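Local coordinates for protein acyl-coenzyme A oxidase (PDB 5K3J) that catalyses the FAD-dependent desaturation of ascaroside-CoA side chains, the first step of peroxisomal beta-oxidation in pheromone biosynthesis in Caenorhabditis elegans, at residues R348-A351 with F352-G356; T531-F534 with I535-F539. All coordinates share one frame; numbering follows the deposited sequence.

Contact 1 of 2, residues R348-A351 with F352-G356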
ATOM      1  N   ARG A 348      -7.644 -16.645  -2.169  1.00 36.45           N
ATOM      2  CA  ARG A 348      -7.652 -16.153  -0.796  1.00 35.53           C
ATOM      3  C   ARG A 348      -8.971 -15.478  -0.446  1.00 33.95           C
ATOM      4  O   ARG A 348      -9.473 -15.627   0.664  1.00 33.81           O
ATOM      5  CB  ARG A 348      -6.491 -15.183  -0.571  1.00 36.03           C
ATOM      6  CG  ARG A 348      -5.166 -15.870  -0.279  1.00 34.04           C
ATOM      7  CD  ARG A 348      -4.005 -14.888  -0.291  1.00 33.21           C
ATOM      8  NE  ARG A 348      -2.785 -15.498   0.231  1.00 34.84           N
ATOM      9  CZ  ARG A 348      -1.601 -14.898   0.260  1.00 36.60           C
ATOM     10  NH1 ARG A 348      -1.473 -13.666  -0.213  1.00 37.48           N
ATOM     11  NH2 ARG A 348      -0.546 -15.530   0.756  1.00 36.84           N
ATOM     12  N   ALA A 349      -9.526 -14.736  -1.399  1.00 26.89           N
ATOM     13  CA  ALA A 349     -10.789 -14.037  -1.189  1.00 29.99           C
ATOM     14  C   ALA A 349     -11.896 -15.015  -0.814  1.00 35.79           C
ATOM     15  O   ALA A 349     -12.675 -14.761   0.106  1.00 41.81           O
ATOM     16  CB  ALA A 349     -11.174 -13.255  -2.427  1.00 30.73           C
ATOM     17  N   TYR A 350     -11.961 -16.130  -1.536  1.00 45.89           N
ATOM     18  CA  TYR A 350     -12.889 -17.205  -1.212  1.00 42.58           C
ATOM     19  C   TYR A 350     -12.528 -17.854   0.119  1.00 41.84           C
ATOM     20  O   TYR A 350     -13.391 -18.061   0.970  1.00 41.50           O
ATOM     21  CB  TYR A 350     -12.903 -18.261  -2.321  1.00 42.67           C
ATOM     22  CG  TYR A 350     -13.743 -17.884  -3.520  1.00 39.04           C
ATOM     23  CD1 TYR A 350     -13.164 -17.322  -4.647  1.00 37.43           C
ATOM     24  CD2 TYR A 350     -15.115 -18.091  -3.522  1.00 35.43           C
ATOM     25  CE1 TYR A 350     -13.925 -16.975  -5.747  1.00 35.41           C
ATOM     26  CE2 TYR A 350     -15.889 -17.748  -4.616  1.00 36.31           C
ATOM     27  CZ  TYR A 350     -15.287 -17.191  -5.727  1.00 36.07           C
ATOM     28  OH  TYR A 350     -16.047 -16.846  -6.819  1.00 38.32           O
ATOM     29  N   ALA A 351     -11.246 -18.167   0.290  1.00 39.10           N
ATOM     30  CA  ALA A 351     -10.772 -18.851   1.488  1.00 39.27           C
ATOM     31  C   ALA A 351     -11.031 -18.024   2.742  1.00 41.39           C
ATOM     32  O   ALA A 351     -11.444 -18.561   3.772  1.00 43.46           O
ATOM     33  CB  ALA A 351      -9.290 -19.171   1.366  1.00 37.33           C
ATOM     34  N   PHE A 352     -10.792 -16.719   2.650  1.00 44.27           N
ATOM     35  CA  PHE A 352     -10.994 -15.825   3.789  1.00 42.93           C
ATOM     36  C   PHE A 352     -12.468 -15.757   4.181  1.00 42.78           C
ATOM     37  O   PHE A 352     -12.810 -15.811   5.361  1.00 40.68           O
ATOM     38  CB  PHE A 352     -10.484 -14.407   3.487  1.00 43.97           C
ATOM     39  CG  PHE A 352      -8.996 -14.313   3.293  1.00 43.38           C
ATOM     40  CD1 PHE A 352      -8.168 -15.375   3.617  1.00 42.93           C
ATOM     41  CD2 PHE A 352      -8.424 -13.155   2.788  1.00 46.92           C
ATOM     42  CE1 PHE A 352      -6.805 -15.288   3.435  1.00 47.62           C
ATOM     43  CE2 PHE A 352      -7.061 -13.063   2.605  1.00 49.79           C
ATOM     44  CZ  PHE A 352      -6.251 -14.131   2.929  1.00 48.69           C
ATOM     45  N   ILE A 353     -13.332 -15.635   3.177  1.00 38.98           N
ATOM     46  CA  ILE A 353     -14.768 -15.470   3.395  1.00 42.15           C
ATOM     47  C   ILE A 353     -15.379 -16.688   4.084  1.00 44.53           C
ATOM     48  O   ILE A 353     -16.187 -16.550   5.006  1.00 42.62           O
ATOM     49  CB  ILE A 353     -15.496 -15.196   2.061  1.00 39.06           C
ATOM     50  CG1 ILE A 353     -15.240 -13.755   1.618  1.00 38.38           C
ATOM     51  CG2 ILE A 353     -16.994 -15.448   2.185  1.00 37.52           C
ATOM     52  CD1 ILE A 353     -15.669 -13.467   0.199  1.00 38.51           C
ATOM     53  N   PHE A 354     -14.976 -17.879   3.650  1.00 53.66           N
ATOM     54  CA  PHE A 354     -15.452 -19.115   4.264  1.00 51.89           C
ATOM     55  C   PHE A 354     -14.892 -19.254   5.672  1.00 49.84           C
ATOM     56  O   PHE A 354     -15.561 -19.760   6.574  1.00 53.57           O
ATOM     57  CB  PHE A 354     -15.063 -20.325   3.414  1.00 49.33           C
ATOM     58  CG  PHE A 354     -15.651 -20.303   2.033  1.00 48.43           C
ATOM     59  CD1 PHE A 354     -16.906 -19.767   1.815  1.00 46.15           C
ATOM     60  CD2 PHE A 354     -14.945 -20.808   0.952  1.00 48.02           C
ATOM     61  CE1 PHE A 354     -17.450 -19.737   0.552  1.00 45.39           C
ATOM     62  CE2 PHE A 354     -15.486 -20.781  -0.317  1.00 49.48           C
ATOM     63  CZ  PHE A 354     -16.741 -20.244  -0.517  1.00 47.73           C
ATOM     64  N   THR A 355     -13.657 -18.803   5.849  1.00 43.95           N
ATOM     65  CA  THR A 355     -13.042 -18.743   7.165  1.00 45.88           C
ATOM     66  C   THR A 355     -13.800 -17.737   8.025  1.00 45.59           C
ATOM     67  O   THR A 355     -13.913 -17.897   9.241  1.00 44.72           O
ATOM     68  CB  THR A 355     -11.550 -18.353   7.068  1.00 47.09           C
ATOM     69  OG1 THR A 355     -10.869 -19.276   6.208  1.00 48.38           O
ATOM     70  CG2 THR A 355     -10.887 -18.363   8.436  1.00 48.15           C
ATOM     71  N   GLY A 356     -14.328 -16.705   7.373  1.00 51.28           N
ATOM     72  CA  GLY A 356     -15.103 -15.681   8.047  1.00 53.22           C
ATOM     73  C   GLY A 356     -16.441 -16.184   8.559  1.00 51.72           C
ATOM     74  O   GLY A 356     -16.874 -15.796   9.643  1.00 50.14           O
TER
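Arg348 and Phe352 both turn CG anti to their own carbonyl carbon (chi1 -82° and -66°), and the two side chains run the same way, one helical turn apart. Arg348 CB sits over the face of the Phe352 ring, a CH-pi contact 4.0 Å from the centroid. The Arg348 chain then stays extended from CG to NE, and CG passes 3.8 Å from Phe352 CZ at the far end of the ring. Replacing Phe352 with an alanine would probably leave the aliphatic part of Arg348 without this flat support and its guanidinium less firmly aimed. That guanidinium makes a salt bridge to Glu566 through NE. Tyr350 and Phe354 also lie side by side; Phe354 CZ meets the edge of the tyrosine ring, 4.0 Å from CD2. Ala351 O accepts two bonds from Thr355, one from N at 3.0 Å and one from OG1 at 2.6 Å, reaching it from opposite faces of the carbonyl plane. The hydroxyl bond satisfies a buried polar group within the helix. Helix 343-363 is buried here: Phe352 packs on helix 379-405, Tyr350 on helices 549-569 and 25-32, and Ala351 and Thr355 on helix 520-543.

Contact 2 of 2, residues T531-F534 with I535-F539; sequences TRLF and IIEAF
Successive i to i+4 backbone bonds join 531-534 to 535-539 as one unbroken alpha-helix, from Ile535 N to Thr531 O (2.9 Å) through to Ala538 N to Phe534 O (2.9 Å). Leu533 and Glu537 make the closest side-chain pair. The two side chains cross at a slant. Leu533 CD1 lies 4.0 Å from Glu537 CG, and Leu533 CG is 3.9 Å from Glu537 OE1. The contact is thus with the aliphatic stem of the glutamate and its oxygen OE1. Phe534 has CG anti to its backbone N (chi1 -176°), which swings the ring alongside the next turn. There its CE2 comes within 4.3 Å of Ala538 CB, a loose apolar contact. CG1 of Ile535 and CG1 of Ile536, each beside its own backbone N, lie along the carbonyls of Thr531 and Arg532, four positions earlier. The Arg532 guanidinium pairs outside the two segments, NH1 in a salt bridge to Glu566 and NH2 in one to Asp569. Its side chain is about 5 Å from a bound ATP, and Asp569 lines an ATP pocket. Leu533 and Ile536 face helix 481-507, while Ile535 faces helix 379-405. The arrangement is that of a largely buried helix in the C-terminal helical region of an acyl-CoA oxidase, with Arg532, paired to Glu566 and Asp569, beside the nucleotide site.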
ATOM      1  N   THR A 531      -2.642 -19.726  11.738  1.00 63.18           N
ATOM      2  CA  THR A 531      -3.866 -19.201  11.128  1.00 56.80           C
ATOM      3  C   THR A 531      -3.976 -19.518   9.646  1.00 57.90           C
ATOM      4  O   THR A 531      -5.077 -19.600   9.104  1.00 55.97           O
ATOM      5  CB  THR A 531      -3.984 -17.675  11.272  1.00 50.84           C
ATOM      6  OG1 THR A 531      -3.320 -17.033  10.176  1.00 48.44           O
ATOM      7  CG2 THR A 531      -3.389 -17.213  12.572  1.00 49.50           C
ATOM      8  N   ARG A 532      -2.836 -19.659   8.982  1.00 66.41           N
ATOM      9  CA  ARG A 532      -2.853 -20.007   7.574  1.00 69.41           C
ATOM     10  C   ARG A 532      -3.339 -21.438   7.430  1.00 69.71           C
ATOM     11  O   ARG A 532      -4.032 -21.778   6.473  1.00 67.78           O
ATOM     12  CB  ARG A 532      -1.474 -19.833   6.941  1.00 67.42           C
ATOM     13  CG  ARG A 532      -1.082 -18.382   6.715  1.00 70.06           C
ATOM     14  CD  ARG A 532      -0.592 -18.159   5.298  1.00 66.18           C
ATOM     15  NE  ARG A 532       0.780 -17.670   5.269  1.00 62.76           N
ATOM     16  CZ  ARG A 532       1.454 -17.421   4.152  1.00 60.91           C
ATOM     17  NH1 ARG A 532       0.880 -17.615   2.972  1.00 58.23           N
ATOM     18  NH2 ARG A 532       2.704 -16.977   4.210  1.00 61.26           N
ATOM     19  N   LEU A 533      -2.971 -22.271   8.398  1.00 58.71           N
ATOM     20  CA  LEU A 533      -3.475 -23.633   8.464  1.00 58.44           C
ATOM     21  C   LEU A 533      -4.990 -23.620   8.607  1.00 57.59           C
ATOM     22  O   LEU A 533      -5.689 -24.375   7.932  1.00 59.43           O
ATOM     23  CB  LEU A 533      -2.832 -24.396   9.626  1.00 60.29           C
ATOM     24  CG  LEU A 533      -3.506 -25.684  10.109  1.00 63.40           C
ATOM     25  CD1 LEU A 533      -3.626 -26.718   8.994  1.00 66.50           C
ATOM     26  CD2 LEU A 533      -2.750 -26.269  11.292  1.00 64.28           C
ATOM     27  N   PHE A 534      -5.490 -22.750   9.481  1.00 48.91           N
ATOM     28  CA  PHE A 534      -6.923 -22.673   9.749  1.00 45.86           C
ATOM     29  C   PHE A 534      -7.716 -22.211   8.533  1.00 46.45           C
ATOM     30  O   PHE A 534      -8.768 -22.771   8.227  1.00 53.28           O
ATOM     31  CB  PHE A 534      -7.197 -21.735  10.925  1.00 45.30           C
ATOM     32  CG  PHE A 534      -8.645 -21.672  11.320  1.00 44.07           C
ATOM     33  CD1 PHE A 534      -9.163 -22.558  12.250  1.00 42.16           C
ATOM     34  CD2 PHE A 534      -9.490 -20.726  10.758  1.00 44.15           C
ATOM     35  CE1 PHE A 534     -10.496 -22.504  12.611  1.00 42.52           C
ATOM     36  CE2 PHE A 534     -10.819 -20.668  11.113  1.00 45.32           C
ATOM     37  CZ  PHE A 534     -11.325 -21.560  12.044  1.00 43.57           C
ATOM     38  N   ILE A 535      -7.217 -21.176   7.863  1.00 53.12           N
ATOM     39  CA  ILE A 535      -7.856 -20.644   6.661  1.00 52.85           C
ATOM     40  C   ILE A 535      -8.057 -21.749   5.626  1.00 49.56           C
ATOM     41  O   ILE A 535      -9.105 -21.834   4.984  1.00 47.08           O
ATOM     42  CB  ILE A 535      -7.027 -19.494   6.046  1.00 50.57           C
ATOM     43  CG1 ILE A 535      -7.003 -18.295   6.995  1.00 51.55           C
ATOM     44  CG2 ILE A 535      -7.593 -19.077   4.697  1.00 48.71           C
ATOM     45  CD1 ILE A 535      -5.918 -17.285   6.688  1.00 50.81           C
ATOM     46  N   ILE A 536      -7.051 -22.607   5.493  1.00 47.27           N
ATOM     47  CA  ILE A 536      -7.098 -23.735   4.573  1.00 52.83           C
ATOM     48  C   ILE A 536      -8.174 -24.751   4.966  1.00 55.93           C
ATOM     49  O   ILE A 536      -8.984 -25.158   4.130  1.00 49.02           O
ATOM     50  CB  ILE A 536      -5.732 -24.436   4.506  1.00 55.23           C
ATOM     51  CG1 ILE A 536      -4.698 -23.500   3.883  1.00 53.68           C
ATOM     52  CG2 ILE A 536      -5.827 -25.725   3.709  1.00 57.47           C
ATOM     53  CD1 ILE A 536      -3.313 -24.089   3.806  1.00 54.10           C
ATOM     54  N   GLU A 537      -8.175 -25.150   6.236  1.00 50.88           N
ATOM     55  CA  GLU A 537      -9.157 -26.104   6.750  1.00 51.85           C
ATOM     56  C   GLU A 537     -10.577 -25.596   6.559  1.00 56.40           C
ATOM     57  O   GLU A 537     -11.452 -26.317   6.075  1.00 65.02           O
ATOM     58  CB  GLU A 537      -8.914 -26.382   8.234  1.00 51.09           C
ATOM     59  CG  GLU A 537      -7.547 -26.931   8.564  1.00 53.81           C
ATOM     60  CD  GLU A 537      -7.440 -27.352  10.012  1.00 53.99           C
ATOM     61  OE1 GLU A 537      -7.228 -26.470  10.872  1.00 53.84           O
ATOM     62  OE2 GLU A 537      -7.581 -28.562  10.292  1.00 53.94           O
ATOM     63  N   ALA A 538     -10.789 -24.347   6.960  1.00 42.05           N
ATOM     64  CA  ALA A 538     -12.079 -23.682   6.823  1.00 42.91           C
ATOM     65  C   ALA A 538     -12.579 -23.737   5.384  1.00 45.98           C
ATOM     66  O   ALA A 538     -13.751 -24.022   5.133  1.00 44.38           O
ATOM     67  CB  ALA A 538     -11.975 -22.239   7.290  1.00 43.36           C
ATOM     68  N   PHE A 539     -11.675 -23.451   4.451  1.00 61.89           N
ATOM     69  CA  PHE A 539     -11.956 -23.536   3.023  1.00 57.75           C
ATOM     70  C   PHE A 539     -12.433 -24.941   2.682  1.00 54.42           C
ATOM     71  O   PHE A 539     -13.511 -25.121   2.111  1.00 45.76           O
ATOM     72  CB  PHE A 539     -10.702 -23.181   2.217  1.00 54.46           C
ATOM     73  CG  PHE A 539     -10.973 -22.762   0.794  1.00 51.85           C
ATOM     74  CD1 PHE A 539     -12.243 -22.848   0.245  1.00 48.95           C
ATOM     75  CD2 PHE A 539      -9.943 -22.281   0.004  1.00 50.16           C
ATOM     76  CE1 PHE A 539     -12.480 -22.460  -1.064  1.00 48.52           C
ATOM     77  CE2 PHE A 539     -10.172 -21.891  -1.302  1.00 49.25           C
ATOM     78  CZ  PHE A 539     -11.439 -21.980  -1.839  1.00 52.88           C
TER

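In the fold
Contacts 1 and 2 are single-helix contacts on two different helices, 343-363 and 520-543, and their centres are about 9 Å apart. Both are buried, although contact 2 lies farther from the centre of the chain and includes the partly exposed Glu537. The helices pack directly: Ala351 CB is 3.5 Å from Phe539 CD2, and Thr355 OG1 is 3.3 Å from Ala538 CB. Contact 1 is richer in aromatic packing; contact 2 relies more on branched aliphatic side chains. Each also supplies an arginine to a shared charged cluster near ATP. Arg348 and Arg532 both bind Glu566, which probably eases the closeness of their guanidinium groups.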